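Local coordinates for pyridoxal phosphate homeostasis protein (Bifidobacterium adolescentis ATCC 15703, PDB 3CPG) that probably binds pyridoxal 5'-phosphate on a TIM barrel of the YggS/PROSC family and takes part in the homeostasis of that cofactor, at residues G28-L33 with I68-R73; R51-T56 with P116-G121; D34-A39 with G248-A253; A13-D18 with R59-I64. One frame throughout, in Å; residues are numbered along the deposited sequence.

Contact 1 (G28-L33 with I68-R73); sequences GVHRVL and IDAGVR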
loop_
_atom_site.group_PDB
_atom_site.type_symbol
_atom_site.label_atom_id
_atom_site.label_comp_id
_atom_site.label_asym_id
_atom_site.label_seq_id
_atom_site.Cartn_x
_atom_site.Cartn_y
_atom_site.Cartn_z
ATOM N N GLY A 28 12.635 -1.036 15.321
ATOM C CA GLY A 28 11.467 -0.325 14.825
ATOM C C GLY A 28 10.446 -1.290 14.253
ATOM O O GLY A 28 9.250 -1.197 14.551
ATOM N N VAL A 29 10.914 -2.221 13.425
ATOM C CA VAL A 29 10.033 -3.213 12.819
ATOM C C VAL A 29 9.413 -4.097 13.890
ATOM O O VAL A 29 8.220 -4.382 13.856
ATOM C CB VAL A 29 10.792 -4.125 11.827
ATOM C CG1 VAL A 29 9.883 -5.262 11.370
ATOM C CG2 VAL A 29 11.259 -3.323 10.631
ATOM N N HIS A 30 10.225 -4.536 14.843
ATOM C CA HIS A 30 9.716 -5.394 15.901
ATOM C C HIS A 30 8.669 -4.683 16.753
ATOM O O HIS A 30 7.656 -5.283 17.108
ATOM C CB HIS A 30 10.874 -5.907 16.761
ATOM C CG HIS A 30 11.771 -6.867 16.041
ATOM N ND1 HIS A 30 12.989 -7.274 16.541
ATOM C CD2 HIS A 30 11.613 -7.517 14.863
ATOM C CE1 HIS A 30 13.542 -8.134 15.705
ATOM N NE2 HIS A 30 12.726 -8.300 14.678
ATOM N N ARG A 31 8.902 -3.411 17.074
ATOM C CA ARG A 31 7.941 -2.653 17.879
ATOM C C ARG A 31 6.617 -2.513 17.135
ATOM O O ARG A 31 5.543 -2.648 17.720
ATOM C CB ARG A 31 8.472 -1.252 18.209
ATOM C CG ARG A 31 9.435 -1.189 19.382
ATOM C CD ARG A 31 9.531 0.234 19.923
ATOM N NE ARG A 31 10.097 1.164 18.950
ATOM C CZ ARG A 31 11.391 1.238 18.654
ATOM N NH1 ARG A 31 12.258 0.438 19.259
ATOM N NH2 ARG A 31 11.818 2.115 17.757
ATOM N N VAL A 32 6.702 -2.236 15.839
ATOM C CA VAL A 32 5.511 -2.080 15.015
ATOM C C VAL A 32 4.755 -3.397 14.897
ATOM O O VAL A 32 3.528 -3.419 14.970
ATOM C CB VAL A 32 5.872 -1.564 13.601
ATOM C CG1 VAL A 32 4.652 -1.642 12.680
ATOM C CG2 VAL A 32 6.361 -0.120 13.691
ATOM N N LEU A 33 5.480 -4.496 14.712
ATOM C CA LEU A 33 4.826 -5.794 14.607
ATOM C C LEU A 33 4.104 -6.107 15.908
ATOM O O LEU A 33 2.997 -6.650 15.892
ATOM C CB LEU A 33 5.838 -6.895 14.294
ATOM C CG LEU A 33 6.381 -6.880 12.866
ATOM C CD1 LEU A 33 7.431 -7.971 12.707
ATOM C CD2 LEU A 33 5.236 -7.085 11.880
ATOM N N ILE A 68 13.256 -5.497 5.836
ATOM C CA ILE A 68 12.768 -6.777 5.343
ATOM C C ILE A 68 13.389 -7.910 6.147
ATOM O O ILE A 68 12.704 -8.859 6.519
ATOM C CB ILE A 68 13.072 -6.935 3.837
ATOM C CG1 ILE A 68 12.087 -6.070 3.044
ATOM C CG2 ILE A 68 12.975 -8.404 3.414
ATOM C CD1 ILE A 68 12.471 -5.850 1.586
ATOM N N ASP A 69 14.682 -7.802 6.439
ATOM C CA ASP A 69 15.344 -8.841 7.215
ATOM C C ASP A 69 14.758 -8.943 8.619
ATOM O O ASP A 69 14.820 -10.003 9.248
ATOM C CB ASP A 69 16.851 -8.580 7.303
ATOM C CG ASP A 69 17.577 -8.928 6.016
ATOM O OD1 ASP A 69 17.124 -9.857 5.315
ATOM O OD2 ASP A 69 18.606 -8.288 5.716
ATOM N N ALA A 70 14.186 -7.843 9.105
ATOM C CA ALA A 70 13.601 -7.815 10.443
ATOM C C ALA A 70 12.169 -8.335 10.491
ATOM O O ALA A 70 11.591 -8.458 11.572
ATOM C CB ALA A 70 13.653 -6.405 11.008
ATOM N N GLY A 71 11.589 -8.624 9.329
ATOM C CA GLY A 71 10.234 -9.147 9.312
ATOM C C GLY A 71 9.262 -8.530 8.322
ATOM O O GLY A 71 8.163 -9.061 8.131
ATOM N N VAL A 72 9.642 -7.418 7.700
ATOM C CA VAL A 72 8.762 -6.767 6.729
ATOM C C VAL A 72 8.632 -7.618 5.471
ATOM O O VAL A 72 9.628 -8.103 4.940
ATOM C CB VAL A 72 9.293 -5.373 6.346
ATOM C CG1 VAL A 72 8.508 -4.828 5.165
ATOM C CG2 VAL A 72 9.170 -4.434 7.541
ATOM N N ARG A 73 7.402 -7.794 4.994
ATOM C CA ARG A 73 7.157 -8.604 3.807
ATOM C C ARG A 73 6.355 -7.865 2.740
ATOM O O ARG A 73 5.736 -8.481 1.879
ATOM C CB ARG A 73 6.441 -9.895 4.203
ATOM C CG ARG A 73 7.282 -10.800 5.089
ATOM C CD ARG A 73 8.437 -11.422 4.303
ATOM N NE ARG A 73 9.281 -12.281 5.133
ATOM C CZ ARG A 73 10.297 -11.844 5.870
ATOM N NH1 ARG A 73 10.604 -10.553 5.881
ATOM N NH2 ARG A 73 11.010 -12.696 6.594
#
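The turn that presses Ala70 and Val72 against Val29 is held together by the carbonyl oxygen of Ile68, which two donors grip. Gly71 N lies 3.0 Å from Ile68 O, and Arg73 NH1 reaches Ile68 O at 2.8 Å, with the oxygen at the edge of the guanidinium and in its plane. The same NH1 of Arg73 also bonds to Val72 O at 2.8 Å, there coming from above the carbonyl plane, and so one nitrogen ties both ends of the turn. Gly71 closes helix 61-69 in a Schellman motif, with phi at 134°; a CB here would run into the carbonyl before it and crowd Leu33 CD1. From helix 19-42, Val29 offers both its methyls. CG1 stands anti to the backbone N (chi1 172°) and meets Ala70 O at 3.6 Å, while Val29 CG2 touches Val72 CG2 at 3.9 Å, the two side chains set roughly perpendicular. Closer to the backbone, Val29 CB sits 3.7 Å from Ala70 CB. His30 brings its ring edge to the same carbonyl, NE2 being 3.3 Å from Ala70 O. Cutting Val29 back to an alanine would probably open a gap between helix and turn and leave Val72 CG2 without its mate. Two of the turn's carbonyls, of Ile68 and Val72, are bonded within the turn, and the helix meets it mainly by apolar packing.

Contact 2 (R51-T56 with P116-G121); sequences RLLAAT and PFHLIG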
loop_
_atom_site.group_PDB
_atom_site.type_symbol
_atom_site.label_atom_id
_atom_site.label_comp_id
_atom_site.label_asym_id
_atom_site.label_seq_id
_atom_site.Cartn_x
_atom_site.Cartn_y
_atom_site.Cartn_z
ATOM N N ARG A 51 -1.564 -6.871 7.534
ATOM C CA ARG A 51 -0.224 -6.978 6.976
ATOM C C ARG A 51 0.482 -5.638 7.098
ATOM O O ARG A 51 -0.138 -4.576 6.974
ATOM C CB ARG A 51 -0.261 -7.405 5.504
ATOM C CG ARG A 51 -0.573 -8.876 5.290
ATOM C CD ARG A 51 -0.202 -9.327 3.885
ATOM N NE ARG A 51 -1.045 -8.710 2.866
ATOM C CZ ARG A 51 -0.829 -8.806 1.558
ATOM N NH1 ARG A 51 0.210 -9.495 1.102
ATOM N NH2 ARG A 51 -1.657 -8.219 0.704
ATOM N N LEU A 52 1.783 -5.695 7.354
ATOM C CA LEU A 52 2.584 -4.492 7.494
ATOM C C LEU A 52 3.278 -4.126 6.193
ATOM O O LEU A 52 4.005 -4.940 5.616
ATOM C CB LEU A 52 3.642 -4.686 8.584
ATOM C CG LEU A 52 4.765 -3.646 8.670
ATOM C CD1 LEU A 52 4.204 -2.260 9.003
ATOM C CD2 LEU A 52 5.762 -4.088 9.734
ATOM N N LEU A 53 3.033 -2.904 5.729
ATOM C CA LEU A 53 3.681 -2.392 4.531
ATOM C C LEU A 53 4.614 -1.307 5.030
ATOM O O LEU A 53 4.182 -0.373 5.707
ATOM C CB LEU A 53 2.672 -1.777 3.549
ATOM C CG LEU A 53 3.239 -1.006 2.336
ATOM C CD1 LEU A 53 2.156 -0.846 1.303
ATOM C CD2 LEU A 53 3.738 0.372 2.725
ATOM N N ALA A 54 5.897 -1.432 4.723
ATOM C CA ALA A 54 6.836 -0.414 5.151
ATOM C C ALA A 54 6.857 0.672 4.081
ATOM O O ALA A 54 7.055 0.376 2.905
ATOM C CB ALA A 54 8.230 -1.016 5.326
ATOM N N ALA A 55 6.611 1.914 4.489
ATOM C CA ALA A 55 6.635 3.047 3.567
ATOM C C ALA A 55 8.116 3.378 3.490
ATOM O O ALA A 55 8.691 3.894 4.447
ATOM C CB ALA A 55 5.848 4.221 4.144
ATOM N N THR A 56 8.724 3.087 2.346
ATOM C CA THR A 56 10.160 3.272 2.183
ATOM C C THR A 56 10.671 4.556 1.541
ATOM O O THR A 56 11.852 4.650 1.195
ATOM C CB THR A 56 10.745 2.064 1.425
ATOM O OG1 THR A 56 10.000 1.844 0.217
ATOM C CG2 THR A 56 10.656 0.809 2.290
ATOM N N PRO A 116 5.224 -8.045 -1.896
ATOM C CA PRO A 116 4.597 -7.048 -2.771
ATOM C C PRO A 116 5.366 -5.731 -2.768
ATOM O O PRO A 116 5.897 -5.314 -1.740
ATOM C CB PRO A 116 3.198 -6.903 -2.180
ATOM C CG PRO A 116 2.932 -8.279 -1.644
ATOM C CD PRO A 116 4.242 -8.610 -0.958
ATOM N N PHE A 117 5.430 -5.088 -3.930
ATOM C CA PHE A 117 6.120 -3.807 -4.067
ATOM C C PHE A 117 5.036 -2.872 -4.605
ATOM O O PHE A 117 4.680 -2.944 -5.776
ATOM C CB PHE A 117 7.280 -3.945 -5.068
ATOM C CG PHE A 117 8.235 -2.770 -5.095
ATOM C CD1 PHE A 117 9.505 -2.918 -5.649
ATOM C CD2 PHE A 117 7.865 -1.520 -4.606
ATOM C CE1 PHE A 117 10.394 -1.839 -5.718
ATOM C CE2 PHE A 117 8.743 -0.437 -4.669
ATOM C CZ PHE A 117 10.010 -0.597 -5.227
ATOM N N HIS A 118 4.492 -2.034 -3.730
ATOM C CA HIS A 118 3.432 -1.108 -4.116
ATOM C C HIS A 118 3.884 0.325 -4.302
ATOM O O HIS A 118 4.933 0.731 -3.809
ATOM C CB HIS A 118 2.323 -1.079 -3.055
ATOM C CG HIS A 118 1.605 -2.378 -2.874
ATOM N ND1 HIS A 118 0.402 -2.469 -2.209
ATOM C CD2 HIS A 118 1.932 -3.640 -3.241
ATOM C CE1 HIS A 118 0.015 -3.733 -2.174
ATOM N NE2 HIS A 118 0.926 -4.463 -2.792
ATOM N N LEU A 119 3.077 1.080 -5.039
ATOM C CA LEU A 119 3.313 2.504 -5.215
ATOM C C LEU A 119 2.177 3.042 -4.360
ATOM O O LEU A 119 1.015 2.700 -4.590
ATOM C CB LEU A 119 3.117 2.964 -6.662
ATOM C CG LEU A 119 3.335 4.483 -6.769
ATOM C CD1 LEU A 119 4.816 4.791 -6.580
ATOM C CD2 LEU A 119 2.864 5.006 -8.110
ATOM N N ILE A 120 2.502 3.851 -3.359
ATOM C CA ILE A 120 1.474 4.387 -2.484
ATOM C C ILE A 120 1.352 5.902 -2.578
ATOM O O ILE A 120 0.500 6.501 -1.923
ATOM C CB ILE A 120 1.730 3.964 -1.020
ATOM C CG1 ILE A 120 3.056 4.544 -0.531
ATOM C CG2 ILE A 120 1.779 2.444 -0.926
ATOM C CD1 ILE A 120 3.375 4.213 0.923
ATOM N N GLY A 121 2.204 6.515 -3.395
ATOM C CA GLY A 121 2.151 7.957 -3.586
ATOM C C GLY A 121 1.386 8.251 -4.867
ATOM O O GLY A 121 1.135 7.340 -5.656
#
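Leu53 points from strand 51-55 toward Ile120 and His118; both its methyls reach Ile120, and CD1 also approaches His118. From CB the chain swings CG anti to the backbone N (chi1 171°), which carries the fork of the side chain across to the other segment. At the tip, Leu53 CD1 lies 4.0 Å from Ile120 CG2, and Leu53 CD1 is also 4.2 Å from ND1 of His118, an approach oblique to the imidazole. The other branch, Leu53 CD2, comes to 4.3 Å from Ile120 CD1. Leu53 and Ile120 run antiparallel alongside one another, and Ile120 CD1 goes on to touch Ala55 CB at 4.1 Å. Strands 51-55 and 113-119 are not paired directly: strand 75-77 runs between them in the parallel sheet of the TIM barrel, and these side chains meet across its interior. The end-to-end directions of the two segments differ by 52°. Ala55 is also about 5 Å, side chain to side chain, from Lys57, the predicted attachment point of the cofactor, which is not attached in this model. At the other end of the contact, Arg51 NH1 passes 4.1 Å from Pro116 CG, the arginine lying across the proline ring; Arg51 NH2 is bound by a salt bridge to Glu241. The imidazole of His118 has its own hold, ND1 being hydrogen-bonded to Glu139 OE2.

Contact 3 (D34-A39 with G248-A253); sequences DRIAAA and GDMELA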
loop_
_atom_site.group_PDB
_atom_site.type_symbol
_atom_site.label_atom_id
_atom_site.label_comp_id
_atom_site.label_asym_id
_atom_site.label_seq_id
_atom_site.Cartn_x
_atom_site.Cartn_y
_atom_site.Cartn_z
ATOM N N ASP A 34 4.729 -5.761 17.032
ATOM C CA ASP A 34 4.108 -5.996 18.330
ATOM C C ASP A 34 2.858 -5.130 18.465
ATOM O O ASP A 34 1.838 -5.582 18.979
ATOM C CB ASP A 34 5.077 -5.679 19.478
ATOM C CG ASP A 34 6.215 -6.685 19.588
ATOM O OD1 ASP A 34 6.079 -7.815 19.075
ATOM O OD2 ASP A 34 7.244 -6.345 20.207
ATOM N N ARG A 35 2.937 -3.884 18.004
ATOM C CA ARG A 35 1.787 -2.982 18.077
ATOM C C ARG A 35 0.641 -3.535 17.242
ATOM O O ARG A 35 -0.520 -3.490 17.652
ATOM C CB ARG A 35 2.155 -1.584 17.571
ATOM C CG ARG A 35 2.992 -0.773 18.540
ATOM C CD ARG A 35 3.399 0.562 17.937
ATOM N NE ARG A 35 2.245 1.392 17.600
ATOM C CZ ARG A 35 2.330 2.587 17.025
ATOM N NH1 ARG A 35 3.518 3.092 16.717
ATOM N NH2 ARG A 35 1.230 3.285 16.772
ATOM N N ILE A 36 0.967 -4.048 16.063
ATOM C CA ILE A 36 -0.054 -4.621 15.198
ATOM C C ILE A 36 -0.722 -5.789 15.919
ATOM O O ILE A 36 -1.949 -5.872 15.970
ATOM C CB ILE A 36 0.561 -5.087 13.855
ATOM C CG1 ILE A 36 1.046 -3.858 13.076
ATOM C CG2 ILE A 36 -0.467 -5.875 13.038
ATOM C CD1 ILE A 36 1.774 -4.174 11.779
ATOM N N ALA A 37 0.082 -6.681 16.491
ATOM C CA ALA A 37 -0.457 -7.827 17.217
ATOM C C ALA A 37 -1.340 -7.368 18.379
ATOM O O ALA A 37 -2.429 -7.904 18.586
ATOM C CB ALA A 37 0.678 -8.699 17.738
ATOM N N ALA A 38 -0.876 -6.371 19.128
ATOM C CA ALA A 38 -1.647 -5.860 20.260
ATOM C C ALA A 38 -2.964 -5.245 19.788
ATOM O O ALA A 38 -3.997 -5.386 20.446
ATOM C CB ALA A 38 -0.827 -4.819 21.034
ATOM N N ALA A 39 -2.923 -4.567 18.642
ATOM C CA ALA A 39 -4.115 -3.931 18.087
ATOM C C ALA A 39 -5.126 -4.974 17.633
ATOM O O ALA A 39 -6.326 -4.802 17.819
ATOM C CB ALA A 39 -3.734 -3.033 16.920
ATOM N N GLY A 248 0.824 7.145 13.233
ATOM C CA GLY A 248 0.023 7.811 14.245
ATOM C C GLY A 248 -1.385 7.319 14.522
ATOM O O GLY A 248 -1.961 7.659 15.557
ATOM N N ASP A 249 -1.943 6.512 13.627
ATOM C CA ASP A 249 -3.308 6.043 13.831
ATOM C C ASP A 249 -3.550 4.582 13.468
ATOM O O ASP A 249 -4.697 4.192 13.234
ATOM C CB ASP A 249 -4.270 6.923 13.024
ATOM C CG ASP A 249 -3.978 6.885 11.535
ATOM O OD1 ASP A 249 -3.206 5.998 11.117
ATOM O OD2 ASP A 249 -4.516 7.725 10.779
HETATM N N MSE A 250 -2.502 3.763 13.433
HETATM C CA MSE A 250 -2.701 2.363 13.060
HETATM C C MSE A 250 -3.615 1.571 14.004
HETATM O O MSE A 250 -4.343 0.679 13.562
HETATM C CB MSE A 250 -1.357 1.636 12.894
HETATM C CG MSE A 250 -0.538 1.465 14.152
HETATM SE SE MSE A 250 1.030 0.359 13.825
HETATM C CE MSE A 250 2.242 1.739 13.305
ATOM N N GLU A 251 -3.587 1.884 15.296
ATOM C CA GLU A 251 -4.448 1.181 16.245
ATOM C C GLU A 251 -5.916 1.381 15.858
ATOM O O GLU A 251 -6.698 0.433 15.840
ATOM C CB GLU A 251 -4.227 1.698 17.673
ATOM C CG GLU A 251 -3.024 1.123 18.413
ATOM C CD GLU A 251 -1.694 1.564 17.841
ATOM O OE1 GLU A 251 -1.635 2.644 17.211
ATOM O OE2 GLU A 251 -0.700 0.836 18.043
ATOM N N LEU A 252 -6.285 2.619 15.543
ATOM C CA LEU A 252 -7.660 2.929 15.158
ATOM C C LEU A 252 -8.021 2.272 13.824
ATOM O O LEU A 252 -9.128 1.763 13.643
ATOM C CB LEU A 252 -7.845 4.446 15.051
ATOM C CG LEU A 252 -7.651 5.253 16.338
ATOM C CD1 LEU A 252 -7.642 6.739 16.015
ATOM C CD2 LEU A 252 -8.762 4.920 17.325
ATOM N N ALA A 253 -7.079 2.283 12.890
ATOM C CA ALA A 253 -7.312 1.683 11.583
ATOM C C ALA A 253 -7.585 0.197 11.750
ATOM O O ALA A 253 -8.504 -0.350 11.146
ATOM C CB ALA A 253 -6.094 1.887 10.685
HETATM O O HOH W 1 -0.965 -1.532 19.492
HETATM O O HOH W 2 -7.432 -2.065 17.914
#
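Arg35 and Glu251 form a side-on salt bridge in which two nitrogens take one carboxylate oxygen each. Arg35 NE bonds to Glu251 OE2 at 3.0 Å, and Arg35 NH2 bonds to Glu251 OE1, likewise at 3.0 Å. Both oxygens use their syn lone pairs, both bonds are fairly straight (163°), and the guanidinium and carboxylate lie nearly coplanar, 9° apart. The pairing fixes the rotation of both flat groups. Arg35 NH2 has a further acceptor in Thr247 O, in the loop before helix 250-255. A water adds a second link: it donates to Arg35 O at 2.7 Å and to Glu251 OE2 at 2.8 Å, which leads from the charged pair back to the backbone of helix 19-42. In the TIM barrel this helix and the short helix 250-255 lie side by side outside strands 51-55 and 260-263, neighbours in the sheet, so the contact joins the N-terminal and C-terminal ends of the barrel's run of chain. Beneath the ion pair comes Met250, built as selenomethionine. Its chain bends at chi3 (89°) and lays CE over the centre of one guanidinium face, with Met250 CE 3.8 Å from Arg35 CZ. On the side toward the sheet, Ile36 CG1 meets Met250 SE at 4.3 Å, and both residues go on to touch strand 260-263. Ala39 CB packs on Glu251 CA at 4.3 Å.

Contact 4 (A13-D18 with R59-I64); sequences ANEVID and RDIGEI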
loop_
_atom_site.group_PDB
_atom_site.type_symbol
_atom_site.label_atom_id
_atom_site.label_comp_id
_atom_site.label_asym_id
_atom_site.label_seq_id
_atom_site.Cartn_x
_atom_site.Cartn_y
_atom_site.Cartn_z
ATOM N N ALA A 13 20.508 4.369 -3.669
ATOM C CA ALA A 13 20.997 3.079 -4.139
ATOM C C ALA A 13 22.019 2.482 -3.177
ATOM O O ALA A 13 22.485 1.361 -3.376
ATOM C CB ALA A 13 21.609 3.229 -5.530
ATOM N N ASN A 14 22.375 3.232 -2.137
ATOM C CA ASN A 14 23.334 2.734 -1.158
ATOM C C ASN A 14 22.788 1.447 -0.559
ATOM O O ASN A 14 21.628 1.390 -0.153
ATOM C CB ASN A 14 23.560 3.756 -0.048
ATOM C CG ASN A 14 24.436 3.209 1.057
ATOM O OD1 ASN A 14 25.550 2.745 0.804
ATOM N ND2 ASN A 14 23.936 3.251 2.289
ATOM N N GLU A 15 23.634 0.422 -0.485
ATOM C CA GLU A 15 23.221 -0.880 0.021
ATOM C C GLU A 15 23.738 -1.281 1.397
ATOM O O GLU A 15 23.355 -2.327 1.921
ATOM C CB GLU A 15 23.625 -1.960 -0.983
ATOM C CG GLU A 15 22.959 -1.817 -2.345
ATOM C CD GLU A 15 22.878 -3.139 -3.077
ATOM O OE1 GLU A 15 22.660 -4.169 -2.402
ATOM O OE2 GLU A 15 23.013 -3.146 -4.318
ATOM N N VAL A 16 24.595 -0.455 1.985
ATOM C CA VAL A 16 25.173 -0.775 3.280
ATOM C C VAL A 16 24.981 0.306 4.336
ATOM O O VAL A 16 25.268 1.475 4.094
ATOM C CB VAL A 16 26.686 -1.043 3.132
ATOM C CG1 VAL A 16 27.319 -1.268 4.495
ATOM C CG2 VAL A 16 26.911 -2.241 2.225
ATOM N N ILE A 17 24.495 -0.099 5.507
ATOM C CA ILE A 17 24.288 0.822 6.619
ATOM C C ILE A 17 25.111 0.336 7.807
ATOM O O ILE A 17 25.529 -0.822 7.845
ATOM C CB ILE A 17 22.793 0.906 7.023
ATOM C CG1 ILE A 17 22.253 -0.482 7.364
ATOM C CG2 ILE A 17 21.992 1.518 5.889
ATOM C CD1 ILE A 17 20.807 -0.468 7.842
ATOM N N ASP A 18 25.358 1.214 8.773
ATOM C CA ASP A 18 26.150 0.819 9.929
ATOM C C ASP A 18 25.340 -0.015 10.918
ATOM O O ASP A 18 24.110 -0.036 10.871
ATOM C CB ASP A 18 26.753 2.049 10.619
ATOM C CG ASP A 18 25.706 3.016 11.126
ATOM O OD1 ASP A 18 24.861 2.607 11.942
ATOM O OD2 ASP A 18 25.736 4.196 10.715
ATOM N N ARG A 59 14.308 6.291 1.922
ATOM C CA ARG A 59 15.212 5.337 2.560
ATOM C C ARG A 59 16.026 4.638 1.477
ATOM O O ARG A 59 15.529 4.421 0.374
ATOM C CB ARG A 59 14.417 4.301 3.360
ATOM C CG ARG A 59 13.326 4.894 4.238
ATOM C CD ARG A 59 13.860 5.940 5.217
ATOM N NE ARG A 59 12.751 6.564 5.939
ATOM C CZ ARG A 59 12.882 7.427 6.942
ATOM N NH1 ARG A 59 14.086 7.789 7.370
ATOM N NH2 ARG A 59 11.798 7.935 7.516
ATOM N N ASP A 60 17.276 4.291 1.778
ATOM C CA ASP A 60 18.090 3.612 0.775
ATOM C C ASP A 60 17.934 2.098 0.839
ATOM O O ASP A 60 17.274 1.568 1.731
ATOM C CB ASP A 60 19.576 3.999 0.888
ATOM C CG ASP A 60 20.201 3.610 2.214
ATOM O OD1 ASP A 60 19.830 2.564 2.781
ATOM O OD2 ASP A 60 21.096 4.353 2.673
ATOM N N ILE A 61 18.536 1.410 -0.124
ATOM C CA ILE A 61 18.455 -0.045 -0.206
ATOM C C ILE A 61 18.910 -0.743 1.073
ATOM O O ILE A 61 18.295 -1.718 1.510
ATOM C CB ILE A 61 19.278 -0.561 -1.412
ATOM C CG1 ILE A 61 18.623 -0.077 -2.707
ATOM C CG2 ILE A 61 19.364 -2.083 -1.396
ATOM C CD1 ILE A 61 19.316 -0.541 -3.983
ATOM N N GLY A 62 19.986 -0.252 1.672
ATOM C CA GLY A 62 20.468 -0.865 2.895
ATOM C C GLY A 62 19.429 -0.787 3.999
ATOM O O GLY A 62 19.195 -1.759 4.721
ATOM N N GLU A 63 18.803 0.379 4.130
ATOM C CA GLU A 63 17.779 0.596 5.147
ATOM C C GLU A 63 16.562 -0.295 4.912
ATOM O O GLU A 63 16.045 -0.931 5.831
ATOM C CB GLU A 63 17.331 2.062 5.134
ATOM C CG GLU A 63 18.374 3.035 5.658
ATOM C CD GLU A 63 17.919 4.481 5.565
ATOM O OE1 GLU A 63 17.854 5.018 4.439
ATOM O OE2 GLU A 63 17.617 5.079 6.620
ATOM N N ILE A 64 16.091 -0.323 3.675
ATOM C CA ILE A 64 14.922 -1.128 3.339
ATOM C C ILE A 64 15.165 -2.610 3.587
ATOM O O ILE A 64 14.300 -3.305 4.121
ATOM C CB ILE A 64 14.515 -0.917 1.867
ATOM C CG1 ILE A 64 14.160 0.556 1.650
ATOM C CG2 ILE A 64 13.333 -1.821 1.507
ATOM C CD1 ILE A 64 13.908 0.925 0.205
#
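Asn14 and Asp60 lie side by side and point the same way, but their flat ends are turned 75° apart. Asn14 ND2 therefore meets Asp60 OD2 from above the carboxylate plane, at 3.1 Å and almost straight (176°), while the acceptor stays in the plane of the amide. The second hydrogen of this amide goes to Val16 O, with Asn14 ND2 2.9 Å away, which curls the loop over the helix start. Glu15 runs alongside Ile61 in the same sense, its CG 3.7 Å from Ile61 CG2, and sends its carboxylate on to Arg92 and Arg93. Ile17 crosses Asp60 at a slant; its CD1 rests 3.7 Å from Gly62 O. Backbone meets backbone at Gly62, whose N donates to Asn14 O at 3.0 Å; a CB there would clash with Glu15. With CG between its backbone N and carbonyl carbon (chi1 62°), Asp60 turns OD1 back to Glu63 N, 2.8 Å away. Glu63 OE1 accepts from Asp60 N at 2.8 Å and also pairs with Lys10, OE2 with Arg21. Putting an alanine at Asp60 would probably leave Glu63 N uncapped and one Asn14 N-H without its mate. The reciprocal pair is the capping box that starts helix 61-69.

From the N terminus, the loop ahead of helix 19-42 comes first, and contact 4 closes a loop from it to the start of helix 61-69. Contact 1 then joins the middle of helix 19-42 to the end of helix 61-69, and contact 3 carries the next turns of helix 19-42 across most of the chain to helix 250-255. Contact 2 links strands 51-55 and 113-119 inside the barrel and is nested within the loop of contact 3. Every other pair crosses. Leu52 joins the layers, packing on Val32 and Leu33 of contact 1 and Ile36 of contact 3; Thr56 meets Ile64 of contact 4. Contacts 3 and 4 do not touch, their centres being about 27 Å apart.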